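Local coordinates for mandelate racemase / muconate lactonizing enzyme, C-terminal domain protein (Pseudovibrio sp. JE062, PDB 4JHM) that is of unknown function but belongs to the enolase superfamily, in which an alpha+beta capping domain is joined to a modified TIM barrel, at residues A[9-14]-A[40-45]; A[15-20]-A[60-65]; A[26-31]-A[169-174]. All coordinates share one frame; numbering follows the deposited sequence.

Contact 1 (A[9-14]-A[40-45]); sequences SRVELY and VRLFTE
Glu12 and Arg41 run side by side from adjacent strands, yet their flat ends do not meet as a planar pair. The carboxylate and guanidinium planes stand 79° apart, and Glu12 OE1 hangs over one face of Arg41, 3.3 Å from its NE. The attraction is therefore charge alone, with no N-H aimed at the oxygen. Arg41 bends twice along its chain (chi3 -79°), which sets its guanidinium beside the carboxylate; NH1 of Arg41 forms a salt bridge with Glu49, and Arg41 also makes a cation-pi contact with Trp362. The other oxygen of the same carboxylate is held differently: Glu12 OE2 takes NH2 of Arg10 at 2.6 Å on its anti lone pair, close to the guanidinium plane. Glu12 thus lies between two arginines, whose positive charges would be expected to favour its ionised form. Strands 8-16 and 34-44, which carry these residues, run antiparallel in the sheet of the N-terminal capping domain, with 50-58 beyond 34-44 and the C-terminal strand 369-376 beyond 8-16. Glu12 and Arg41 form a hydrogen-bonded pair: Glu12 N reaches Arg41 O at 3.0 Å and Arg41 N reaches Glu12 O at 3.0 Å. On the same face Phe43 lies alongside Arg10, whose extended chain passes the CD2-CE2 side of the ring. Guanidinium and ring are almost perpendicular (86°), with Arg10 NE 3.4 Å from Phe43 CE2. The Glu12 carboxylate sits at the edge of that ring, its CD 3.6 Å from Phe43 CE2. The other face of the sheet, with Val11, Leu13, Val40 and Leu42, is apolar. Val11 CG1 touches Leu42 CD2 at 3.6 Å, and Leu13 CD2 approaches Val40 CG2 at 4.0 Å; helix 65-73 packs on Leu13 and Val40, helix 100-119 on Val40 and Leu42.

Contact 2 (A[15-20]-A[60-65]); sequences ALADEN and NFFDRC
Phe62 turns one face of its ring to the methyl group of Ala17. Its CG stands anti to the carbonyl carbon (chi1 -64°), which swings the ring from CB toward the end of strand 8-16. At the root of the ring, Phe62 CG is 3.7 Å from Ala17 CB. The methyl is set off toward the CD1-CE1 side, and the modelled approach there is too short to be trusted. The methyl stands 21° off the ring normal, the direction of a CH-pi contact, though its closeness is doubtful. At the tip, Phe62 CZ lies 3.5 Å from Ala17 CB and 4.3 Å from Asp18 O, where the chain leaves the strand; Glu19 CG is more distant, 4.5 Å from Phe62 CE2. The contact ties two connections of the capping domain, the one after its first strand and the one between strand 50-58 and helix 65-73. Leu34 and Thr36 of strand 34-44 also touch Phe62. Next to it, Asp63 precedes the helix: OD1 accepts a weak capping bond from Cys65 N at 3.1 Å, and Asp63 OD2 is hydrogen-bonded to the hydroxyl of Ser56. Phe61 makes a cation-pi contact with Arg71 of the second subunit.

Contact 3 (A[26-31]-A[169-174]); sequences WADNQE and YCVYDK
The loop joining the first two strands of the capping domain meets the barrel here, Asp28 facing Tyr169 and Lys174 where strand 163-167 gives way to helix 172-186. In the enolase superfamily such capping-domain loops lie over the C-terminal ends of the barrel strands. Asp28 holds CG anti to its backbone nitrogen (chi1 -163°), which carries the carboxylate toward the helix, and Lys174 comes from the opposite direction. Lys174 NZ donates to Asp28 OD2 at 2.6 Å in a salt bridge, approaching on the syn side but 31° out of the carboxylate plane. A bend late in the lysine chain (chi3 75°) brings it across the Tyr169 ring, with CE above one face and offset toward the rim. The other oxygen, Asp28 OD1, is at the edge of the same ring, 4.1 Å from Tyr169 CD1. The tyrosine is thus flanked by both members of the ion pair. Between the backbones, Asp28 N makes a weak hydrogen bond to Tyr169 O at 3.3 Å. Nearby, Cys170 SG lies 3.2 Å from Trp26 O. Met142 touches both Asp28 and Tyr169, and Trp26 NE1 is hydrogen-bonded to the hydroxyl of Tyr35. Cys96 of the second subunit packs on Trp26, while Tyr172 rests against helix 203-215.

In the fold
The three contacts follow the capping domain from its sheet to the barrel. Contacts 1 and 2 adjoin in sequence along strand 8-16, their centres about 21 Å apart. Contact 3 uses the continuation of the same chain before strand 34-44; its centre is about 23 Å from that of contact 2, and their nearest atoms are about 6 Å apart. Contacts 1 and 3 lie on opposite sides of the chain's centre, about 40 Å between centres. Contacts 2 and 3 both touch the second subunit, contact 1 no other chain. In this superfamily the active site lies between capping domain and barrel, the two parts that contact 3 joins.

Contact 1 (A[9-14]-A[40-45])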
# COMPACT_ATOMS: atom_id res chain seq x y z
N SER A 9 17.09 48.97 14.38
CA SER A 9 17.03 50.36 14.83
C SER A 9 15.72 51.03 14.40
O SER A 9 15.18 51.88 15.11
CB SER A 9 18.24 51.12 14.28
OG SER A 9 18.06 52.53 14.32
N ARG A 10 15.22 50.63 13.23
CA ARG A 10 14.11 51.32 12.58
C ARG A 10 13.60 50.48 11.40
O ARG A 10 14.37 49.75 10.78
CB ARG A 10 14.61 52.69 12.10
CG ARG A 10 13.74 53.39 11.06
CD ARG A 10 14.52 54.50 10.36
NE ARG A 10 13.72 55.23 9.38
CZ ARG A 10 13.23 56.45 9.57
NH1 ARG A 10 13.46 57.10 10.71
NH2 ARG A 10 12.52 57.03 8.62
N VAL A 11 12.31 50.58 11.11
CA VAL A 11 11.76 49.91 9.93
C VAL A 11 10.80 50.81 9.15
O VAL A 11 10.07 51.61 9.73
CB VAL A 11 11.04 48.59 10.30
CG1 VAL A 11 11.83 47.83 11.36
CG2 VAL A 11 9.62 48.85 10.77
N GLU A 12 10.84 50.70 7.82
CA GLU A 12 9.97 51.47 6.95
C GLU A 12 9.19 50.54 6.03
O GLU A 12 9.77 49.66 5.38
CB GLU A 12 10.79 52.43 6.09
CG GLU A 12 11.42 53.58 6.86
CD GLU A 12 12.30 54.45 5.98
OE1 GLU A 12 12.64 54.02 4.86
OE2 GLU A 12 12.66 55.56 6.42
N LEU A 13 7.88 50.72 5.97
CA LEU A 13 7.04 49.91 5.10
C LEU A 13 6.56 50.73 3.92
O LEU A 13 6.16 51.88 4.08
CB LEU A 13 5.84 49.37 5.87
CG LEU A 13 6.16 48.58 7.14
CD1 LEU A 13 4.90 47.91 7.66
CD2 LEU A 13 7.26 47.57 6.89
N TYR A 14 6.59 50.14 2.73
CA TYR A 14 6.14 50.82 1.52
C TYR A 14 5.25 49.93 0.66
O TYR A 14 5.40 48.70 0.63
CB TYR A 14 7.33 51.29 0.69
CG TYR A 14 8.18 52.32 1.39
CD1 TYR A 14 7.82 53.65 1.39
CD2 TYR A 14 9.34 51.95 2.06
CE1 TYR A 14 8.59 54.60 2.03
CE2 TYR A 14 10.11 52.89 2.71
CZ TYR A 14 9.73 54.21 2.69
OH TYR A 14 10.50 55.16 3.33
N VAL A 40 9.91 46.16 2.58
CA VAL A 40 10.33 46.31 3.96
C VAL A 40 11.79 46.73 3.99
O VAL A 40 12.66 46.01 3.50
CB VAL A 40 10.21 44.99 4.74
CG1 VAL A 40 10.75 45.15 6.15
CG2 VAL A 40 8.77 44.51 4.77
N ARG A 41 12.06 47.90 4.57
CA ARG A 41 13.43 48.37 4.73
C ARG A 41 13.81 48.39 6.21
O ARG A 41 13.25 49.16 6.99
CB ARG A 41 13.60 49.77 4.13
CG ARG A 41 15.00 50.01 3.59
CD ARG A 41 15.58 51.34 4.01
NE ARG A 41 15.08 52.46 3.22
CZ ARG A 41 15.73 53.61 3.06
NH1 ARG A 41 16.92 53.79 3.62
NH2 ARG A 41 15.20 54.58 2.33
N LEU A 42 14.77 47.54 6.59
CA LEU A 42 15.20 47.45 7.98
C LEU A 42 16.46 48.26 8.20
O LEU A 42 17.37 48.26 7.37
CB LEU A 42 15.47 45.99 8.36
CG LEU A 42 14.31 45.01 8.22
CD1 LEU A 42 14.82 43.59 8.42
CD2 LEU A 42 13.20 45.32 9.21
N PHE A 43 16.52 48.95 9.34
CA PHE A 43 17.71 49.70 9.74
C PHE A 43 18.33 49.06 10.98
O PHE A 43 17.66 48.32 11.71
CB PHE A 43 17.34 51.15 10.05
CG PHE A 43 16.92 51.95 8.84
CD1 PHE A 43 17.87 52.56 8.03
CD2 PHE A 43 15.58 52.11 8.53
CE1 PHE A 43 17.49 53.31 6.93
CE2 PHE A 43 15.19 52.86 7.43
CZ PHE A 43 16.15 53.47 6.63
N THR A 44 19.60 49.35 11.23
CA THR A 44 20.31 48.81 12.38
C THR A 44 21.02 49.90 13.19
O THR A 44 20.85 51.09 12.92
CB THR A 44 21.35 47.76 11.95
OG1 THR A 44 22.23 48.32 10.97
CG2 THR A 44 20.67 46.54 11.36
N GLU A 45 21.80 49.49 14.19
CA GLU A 45 22.52 50.44 15.04
C GLU A 45 23.67 51.11 14.30
O GLU A 45 23.98 52.27 14.57
CB GLU A 45 23.06 49.73 16.29
CG GLU A 45 21.99 49.27 17.27
CD GLU A 45 21.39 50.41 18.08
OE1 GLU A 45 21.17 50.22 19.30
OE2 GLU A 45 21.12 51.48 17.51

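Contact 2 (A[15-20]-A[60-65])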
# COMPACT_ATOMS: atom_id res chain seq x y z
N ALA A 15 4.30 50.56 -0.02
CA ALA A 15 3.47 49.89 -1.00
C ALA A 15 3.35 50.83 -2.19
O ALA A 15 2.67 51.86 -2.13
CB ALA A 15 2.10 49.58 -0.42
N LEU A 16 4.03 50.48 -3.28
CA LEU A 16 4.10 51.35 -4.44
C LEU A 16 3.60 50.65 -5.70
O LEU A 16 3.44 49.43 -5.72
CB LEU A 16 5.53 51.85 -4.66
CG LEU A 16 6.68 50.84 -4.58
CD1 LEU A 16 7.86 51.31 -5.42
CD2 LEU A 16 7.12 50.62 -3.14
N ALA A 17 3.34 51.45 -6.73
CA ALA A 17 2.81 50.96 -8.00
C ALA A 17 2.96 52.03 -9.07
O ALA A 17 3.41 53.14 -8.79
CB ALA A 17 1.35 50.56 -7.85
N ASP A 18 2.58 51.71 -10.31
CA ASP A 18 2.68 52.63 -11.43
C ASP A 18 1.38 52.62 -12.24
O ASP A 18 1.05 51.63 -12.89
CB ASP A 18 3.87 52.25 -12.33
CG ASP A 18 4.08 53.22 -13.48
OD1 ASP A 18 3.30 53.18 -14.45
OD2 ASP A 18 5.03 54.03 -13.41
N GLU A 19 0.65 53.73 -12.19
CA GLU A 19 -0.62 53.85 -12.91
C GLU A 19 -0.43 53.61 -14.41
O GLU A 19 -1.30 53.05 -15.07
CB GLU A 19 -1.23 55.24 -12.68
CG GLU A 19 -1.59 55.53 -11.23
CD GLU A 19 -2.12 56.94 -11.02
OE1 GLU A 19 -2.99 57.12 -10.14
OE2 GLU A 19 -1.68 57.87 -11.73
N ASN A 20 0.71 54.04 -14.93
CA ASN A 20 0.98 53.96 -16.36
C ASN A 20 1.53 52.60 -16.79
O ASN A 20 1.88 52.41 -17.96
CB ASN A 20 1.95 55.08 -16.79
CG ASN A 20 1.37 56.47 -16.59
OD1 ASN A 20 1.67 57.39 -17.35
ND2 ASN A 20 0.55 56.63 -15.56
N ASN A 60 -9.41 46.34 -9.11
CA ASN A 60 -9.99 47.62 -8.71
C ASN A 60 -8.98 48.61 -8.13
O ASN A 60 -8.86 49.73 -8.63
CB ASN A 60 -11.12 47.39 -7.71
CG ASN A 60 -12.09 46.32 -8.17
OD1 ASN A 60 -12.53 46.31 -9.32
ND2 ASN A 60 -12.44 45.41 -7.27
N PHE A 61 -8.28 48.22 -7.08
CA PHE A 61 -7.32 49.12 -6.44
C PHE A 61 -5.99 48.43 -6.18
O PHE A 61 -5.93 47.21 -6.13
CB PHE A 61 -7.88 49.63 -5.10
CG PHE A 61 -9.27 50.19 -5.18
CD1 PHE A 61 -9.49 51.45 -5.71
CD2 PHE A 61 -10.35 49.46 -4.72
CE1 PHE A 61 -10.78 51.97 -5.79
CE2 PHE A 61 -11.63 49.97 -4.79
CZ PHE A 61 -11.85 51.22 -5.33
N PHE A 62 -4.93 49.22 -6.03
CA PHE A 62 -3.67 48.70 -5.53
C PHE A 62 -3.88 48.21 -4.10
O PHE A 62 -4.82 48.61 -3.43
CB PHE A 62 -2.58 49.76 -5.58
CG PHE A 62 -2.24 50.21 -6.97
CD1 PHE A 62 -1.67 49.33 -7.87
CD2 PHE A 62 -2.50 51.52 -7.38
CE1 PHE A 62 -1.36 49.74 -9.16
CE2 PHE A 62 -2.20 51.93 -8.66
CZ PHE A 62 -1.63 51.04 -9.55
N ASP A 63 -2.98 47.35 -3.64
CA ASP A 63 -3.21 46.55 -2.45
C ASP A 63 -2.59 47.13 -1.19
O ASP A 63 -1.39 47.40 -1.15
CB ASP A 63 -2.66 45.14 -2.68
CG ASP A 63 -3.02 44.18 -1.58
OD1 ASP A 63 -4.19 44.16 -1.15
OD2 ASP A 63 -2.12 43.43 -1.14
N ARG A 64 -3.41 47.32 -0.15
CA ARG A 64 -2.90 47.65 1.18
C ARG A 64 -3.01 46.45 2.14
O ARG A 64 -2.65 46.55 3.31
CB ARG A 64 -3.66 48.84 1.77
CG ARG A 64 -3.66 50.10 0.93
CD ARG A 64 -4.49 51.19 1.60
NE ARG A 64 -4.87 52.25 0.67
CZ ARG A 64 -4.39 53.49 0.70
NH1 ARG A 64 -4.81 54.37 -0.20
NH2 ARG A 64 -3.50 53.86 1.62
N CYS A 65 -3.49 45.32 1.63
CA CYS A 65 -3.65 44.10 2.43
C CYS A 65 -2.34 43.65 3.07
O CYS A 65 -2.28 43.40 4.27
CB CYS A 65 -4.19 42.96 1.56
SG CYS A 65 -4.43 41.40 2.46

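Contact 3 (A[26-31]-A[169-174])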
# COMPACT_ATOMS: atom_id res chain seq x y z
N TRP A 26 -3.44 36.80 -16.17
CA TRP A 26 -3.10 35.48 -16.71
C TRP A 26 -4.31 34.55 -16.80
O TRP A 26 -4.15 33.34 -16.96
CB TRP A 26 -1.96 34.82 -15.91
CG TRP A 26 -1.68 35.40 -14.54
CD1 TRP A 26 -0.84 36.44 -14.26
CD2 TRP A 26 -2.21 34.96 -13.28
NE1 TRP A 26 -0.83 36.68 -12.91
CE2 TRP A 26 -1.66 35.79 -12.29
CE3 TRP A 26 -3.10 33.95 -12.90
CZ2 TRP A 26 -1.97 35.64 -10.93
CZ3 TRP A 26 -3.41 33.80 -11.56
CH2 TRP A 26 -2.84 34.64 -10.59
N ALA A 27 -5.51 35.11 -16.72
CA ALA A 27 -6.73 34.34 -16.91
C ALA A 27 -7.57 35.01 -17.98
O ALA A 27 -7.50 36.22 -18.16
CB ALA A 27 -7.51 34.24 -15.61
N ASP A 28 -8.36 34.22 -18.71
CA ASP A 28 -9.14 34.76 -19.82
C ASP A 28 -10.39 35.48 -19.35
O ASP A 28 -11.31 34.87 -18.81
CB ASP A 28 -9.53 33.65 -20.79
CG ASP A 28 -9.96 34.18 -22.14
OD1 ASP A 28 -9.57 35.31 -22.49
OD2 ASP A 28 -10.69 33.46 -22.85
N ASN A 29 -10.41 36.80 -19.57
CA ASN A 29 -11.56 37.64 -19.23
C ASN A 29 -11.79 37.81 -17.73
O ASN A 29 -12.87 38.25 -17.30
CB ASN A 29 -12.83 37.13 -19.92
CG ASN A 29 -12.77 37.31 -21.43
OD1 ASN A 29 -12.45 36.37 -22.16
ND2 ASN A 29 -13.06 38.52 -21.90
N GLN A 30 -10.79 37.46 -16.92
CA GLN A 30 -10.77 37.86 -15.52
C GLN A 30 -10.19 39.26 -15.48
O GLN A 30 -9.25 39.56 -16.22
CB GLN A 30 -9.93 36.91 -14.66
CG GLN A 30 -10.72 35.78 -14.01
CD GLN A 30 -10.84 34.55 -14.90
OE1 GLN A 30 -10.94 33.43 -14.40
NE2 GLN A 30 -10.81 34.76 -16.21
N GLU A 31 -10.75 40.12 -14.64
CA GLU A 31 -10.40 41.54 -14.63
C GLU A 31 -8.89 41.77 -14.59
O GLU A 31 -8.14 40.95 -14.06
CB GLU A 31 -11.07 42.24 -13.45
CG GLU A 31 -12.57 42.04 -13.39
CD GLU A 31 -13.24 42.26 -14.73
OE1 GLU A 31 -13.02 43.33 -15.33
OE2 GLU A 31 -13.97 41.36 -15.19
N TYR A 169 -4.59 31.49 -22.31
CA TYR A 169 -5.98 31.81 -22.01
C TYR A 169 -6.49 30.98 -20.84
O TYR A 169 -7.45 31.37 -20.17
CB TYR A 169 -6.83 31.59 -23.26
CG TYR A 169 -6.29 32.31 -24.48
CD1 TYR A 169 -6.59 33.65 -24.70
CD2 TYR A 169 -5.47 31.66 -25.39
CE1 TYR A 169 -6.09 34.32 -25.80
CE2 TYR A 169 -4.97 32.32 -26.50
CZ TYR A 169 -5.28 33.65 -26.70
OH TYR A 169 -4.79 34.33 -27.79
N CYS A 170 -5.84 29.85 -20.58
CA CYS A 170 -6.28 28.94 -19.53
C CYS A 170 -7.67 28.40 -19.84
O CYS A 170 -8.46 28.10 -18.95
CB CYS A 170 -6.25 29.64 -18.17
SG CYS A 170 -4.61 30.25 -17.75
N VAL A 171 -7.94 28.27 -21.14
CA VAL A 171 -9.15 27.65 -21.66
C VAL A 171 -8.71 26.64 -22.72
O VAL A 171 -8.44 26.99 -23.87
CB VAL A 171 -10.10 28.71 -22.27
CG1 VAL A 171 -11.26 28.04 -23.00
CG2 VAL A 171 -10.61 29.65 -21.19
N TYR A 172 -8.60 25.38 -22.31
CA TYR A 172 -8.13 24.31 -23.18
C TYR A 172 -8.32 24.59 -24.68
O TYR A 172 -7.38 24.50 -25.45
CB TYR A 172 -8.82 22.99 -22.80
CG TYR A 172 -8.35 21.81 -23.61
CD1 TYR A 172 -7.02 21.42 -23.59
CD2 TYR A 172 -9.23 21.08 -24.40
CE1 TYR A 172 -6.58 20.34 -24.33
CE2 TYR A 172 -8.80 20.00 -25.14
CZ TYR A 172 -7.47 19.64 -25.11
OH TYR A 172 -7.04 18.57 -25.85
N ASP A 173 -9.54 24.92 -25.08
CA ASP A 173 -9.85 25.10 -26.50
C ASP A 173 -9.01 26.18 -27.18
O ASP A 173 -8.39 25.93 -28.22
CB ASP A 173 -11.33 25.41 -26.68
CG ASP A 173 -12.22 24.31 -26.16
OD1 ASP A 173 -12.14 23.18 -26.70
OD2 ASP A 173 -12.98 24.56 -25.20
N LYS A 174 -8.97 27.37 -26.59
CA LYS A 174 -8.16 28.47 -27.12
C LYS A 174 -6.66 28.17 -26.95
O LYS A 174 -5.86 28.46 -27.84
CB LYS A 174 -8.53 29.78 -26.43
CG LYS A 174 -9.96 30.23 -26.71
CD LYS A 174 -10.39 31.38 -25.81
CE LYS A 174 -9.76 32.69 -26.25
NZ LYS A 174 -10.18 33.82 -25.37